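Local coordinates for anopheles Plasmodium-responsive Leucine-rich repeat protein 1 (Anopheles gambiae, PDB 3OJA) that probably acts in mosquito immunity against Plasmodium through a leucine-rich repeat solenoid joined to a helical dimerization region, at residues 56-61 and 80-85. Residues are numbered along the deposited sequence; the frame is centred on the assembly and turned at random.
With NAG (2-acetamido-2-deoxy-beta-D-glucopyranose), chain H.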
loop_
_atom_site.group_PDB
_atom_site.type_symbol
_atom_site.label_atom_id
_atom_site.label_comp_id
_atom_site.label_asym_id
_atom_site.label_seq_id
_atom_site.Cartn_x
_atom_site.Cartn_y
_atom_site.Cartn_z
ATOM N N VAL B 56 -20.894 25.270 -42.478
ATOM C CA VAL B 56 -21.366 24.000 -43.063
ATOM C C VAL B 56 -21.420 22.721 -42.125
ATOM O O VAL B 56 -20.494 22.398 -41.432
ATOM C CB VAL B 56 -20.433 23.677 -44.259
ATOM C CG1 VAL B 56 -20.769 22.397 -44.896
ATOM C CG2 VAL B 56 -20.513 24.765 -45.274
ATOM N N THR B 57 -22.491 21.961 -42.152
ATOM C CA THR B 57 -22.492 20.682 -41.472
ATOM C C THR B 57 -23.273 19.619 -42.305
ATOM O O THR B 57 -23.714 19.920 -43.408
ATOM C CB THR B 57 -23.042 20.836 -40.043
ATOM O OG1 THR B 57 -23.217 19.548 -39.445
ATOM C CG2 THR B 57 -24.375 21.563 -40.045
ATOM N N PHE B 58 -23.384 18.374 -41.836
ATOM C CA PHE B 58 -24.149 17.365 -42.562
ATOM C C PHE B 58 -25.134 16.749 -41.622
ATOM O O PHE B 58 -24.924 16.790 -40.419
ATOM C CB PHE B 58 -23.293 16.272 -43.087
ATOM C CG PHE B 58 -22.351 16.690 -44.151
ATOM C CD1 PHE B 58 -22.364 16.062 -45.388
ATOM C CD2 PHE B 58 -21.399 17.668 -43.914
ATOM C CE1 PHE B 58 -21.476 16.410 -46.362
ATOM C CE2 PHE B 58 -20.489 18.026 -44.906
ATOM C CZ PHE B 58 -20.534 17.384 -46.134
ATOM N N LYS B 59 -26.216 16.203 -42.170
ATOM C CA LYS B 59 -27.235 15.533 -41.375
ATOM C C LYS B 59 -27.540 14.214 -42.071
ATOM O O LYS B 59 -27.445 14.144 -43.276
ATOM C CB LYS B 59 -28.477 16.415 -41.240
ATOM C CG LYS B 59 -29.542 15.850 -40.320
ATOM C CD LYS B 59 -30.697 16.851 -40.003
ATOM C CE LYS B 59 -31.884 16.175 -39.213
ATOM N NZ LYS B 59 -31.526 15.350 -37.965
ATOM N N ASN B 60 -27.878 13.169 -41.326
ATOM C CA ASN B 60 -28.137 11.843 -41.905
ATOM C C ASN B 60 -27.173 11.412 -43.034
ATOM O O ASN B 60 -27.592 10.869 -44.061
ATOM C CB ASN B 60 -29.576 11.735 -42.382
ATOM C CG ASN B 60 -30.076 10.315 -42.382
ATOM O OD1 ASN B 60 -29.422 9.450 -41.803
ATOM N ND2 ASN B 60 -31.214 10.041 -43.067
ATOM N N SER B 61 -25.877 11.620 -42.807
ATOM C CA SER B 61 -24.867 11.381 -43.804
ATOM C C SER B 61 -23.722 10.554 -43.270
ATOM O O SER B 61 -23.435 10.556 -42.062
ATOM C CB SER B 61 -24.303 12.704 -44.233
ATOM O OG SER B 61 -25.322 13.586 -44.625
ATOM N N LEU B 80 -16.490 24.295 -40.376
ATOM C CA LEU B 80 -16.819 23.082 -41.064
ATOM C C LEU B 80 -16.999 22.019 -39.991
ATOM O O LEU B 80 -16.068 21.670 -39.323
ATOM C CB LEU B 80 -15.661 22.696 -41.994
ATOM C CG LEU B 80 -15.958 21.420 -42.778
ATOM C CD1 LEU B 80 -17.335 21.441 -43.408
ATOM C CD2 LEU B 80 -14.908 21.216 -43.794
ATOM N N ASN B 81 -18.196 21.508 -39.817
ATOM C CA ASN B 81 -18.458 20.505 -38.806
ATOM C C ASN B 81 -18.691 19.093 -39.401
ATOM O O ASN B 81 -19.783 18.799 -39.871
ATOM C CB ASN B 81 -19.657 20.921 -37.991
ATOM C CG ASN B 81 -19.948 19.941 -36.899
ATOM O OD1 ASN B 81 -19.429 18.835 -36.923
ATOM N ND2 ASN B 81 -20.753 20.330 -35.917
ATOM N N LEU B 82 -17.659 18.246 -39.367
ATOM C CA LEU B 82 -17.691 16.889 -39.878
ATOM C C LEU B 82 -17.722 15.857 -38.737
ATOM O O LEU B 82 -17.241 14.727 -38.851
ATOM C CB LEU B 82 -16.464 16.623 -40.746
ATOM C CG LEU B 82 -16.255 17.467 -41.988
ATOM C CD1 LEU B 82 -14.975 17.056 -42.745
ATOM C CD2 LEU B 82 -17.408 17.296 -42.842
ATOM N N ASN B 83 -18.311 16.236 -37.626
ATOM C CA ASN B 83 -18.422 15.338 -36.500
ATOM C C ASN B 83 -19.307 14.103 -36.732
ATOM O O ASN B 83 -20.506 14.216 -36.964
ATOM C CB ASN B 83 -19.022 16.103 -35.364
ATOM C CG ASN B 83 -18.578 15.597 -34.042
ATOM O OD1 ASN B 83 -17.508 16.050 -33.524
ATOM N ND2 ASN B 83 -19.383 14.692 -33.433
ATOM N N ASP B 84 -18.724 12.919 -36.638
ATOM C CA ASP B 84 -19.503 11.713 -36.478
ATOM C C ASP B 84 -20.180 11.395 -37.777
ATOM O O ASP B 84 -21.403 11.278 -37.831
ATOM C CB ASP B 84 -20.539 11.880 -35.398
ATOM C CG ASP B 84 -21.311 10.596 -35.138
ATOM O OD1 ASP B 84 -20.823 9.538 -35.580
ATOM O OD2 ASP B 84 -22.405 10.628 -34.501
ATOM N N LEU B 85 -19.354 11.220 -38.806
ATOM C CA LEU B 85 -19.770 10.914 -40.162
ATOM C C LEU B 85 -19.085 9.628 -40.697
ATOM O O LEU B 85 -18.883 9.461 -41.899
ATOM C CB LEU B 85 -19.413 12.114 -41.054
ATOM C CG LEU B 85 -20.015 13.461 -40.669
ATOM C CD1 LEU B 85 -19.665 14.467 -41.751
ATOM C CD2 LEU B 85 -21.488 13.360 -40.497
HETATM C C1 NAG H . -31.310 8.596 -43.285
HETATM C C2 NAG H . -32.615 8.353 -42.556
HETATM C C3 NAG H . -32.868 6.848 -42.441
HETATM C C4 NAG H . -33.239 6.514 -43.901
HETATM C C5 NAG H . -31.958 6.699 -44.731
HETATM C C6 NAG H . -32.232 6.304 -46.210
HETATM C C7 NAG H . -33.606 10.122 -41.271
HETATM C C8 NAG H . -33.963 10.531 -39.833
HETATM N N2 NAG H . -32.680 9.125 -41.321
HETATM O O3 NAG H . -33.845 6.590 -41.433
HETATM O O4 NAG H . -33.903 5.279 -44.177
HETATM O O5 NAG H . -31.422 8.053 -44.608
HETATM O O6 NAG H . -33.332 7.040 -46.813
HETATM O O7 NAG H . -34.127 10.638 -42.330
#
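Phe58 turns its ring toward 80-85, where two leucine methyls meet it obliquely: Leu82 CD2 lies 3.8 Å from Phe58 CE2, and Leu85 CD1 comes to 4.2 Å from Phe58 CG. The ring owes this place to its first torsion, which sets CG anti to the carbonyl carbon and beside the backbone N (chi1 -67°). Leu82 leaves its own backbone heading away from 56-61, yet its tip bends back, so that it ends alongside the ring and points the same way. The other branch of Leu85, CD2, rests 3.8 Å from Ser61 O, while Met63 touches both Phe58 and Leu85, and Phe29 and Leu70 add further packing to the ring. At the strand end of the contact Val56 and Leu80 run side by side, Val56 CG1 3.9 Å from Leu80 CD1, beside an almost straight backbone hydrogen bond from Asn81 N to Val56 O (2.9 Å, 176° at the hydrogen). Thr57 and Asn81 also lie alongside each other, on the face of the strands away from Val56 and Leu80. Asn81, its amide swung opposite the backbone N (chi1 -178°), presents OD1 to Asn83 N at 2.9 Å, closing an Asx turn just past the strand; its ND2 is hydrogen-bonded to Tyr25 OH. Further along 56-61, Ser61 OG sits in plane at the edge of the Phe58 ring and donates to Lys59 O. The neighbouring Asn60, which does not touch 80-85, carries an N-linked NAG on ND2. These are parallel strands of successive coils in a leucine-rich repeat solenoid: one nearly straight backbone hydrogen bond ties them directly, apolar side chains fill the interior, and an asparagine bond shapes the turn after 80-81 as a serine bond does the bend at 59-61.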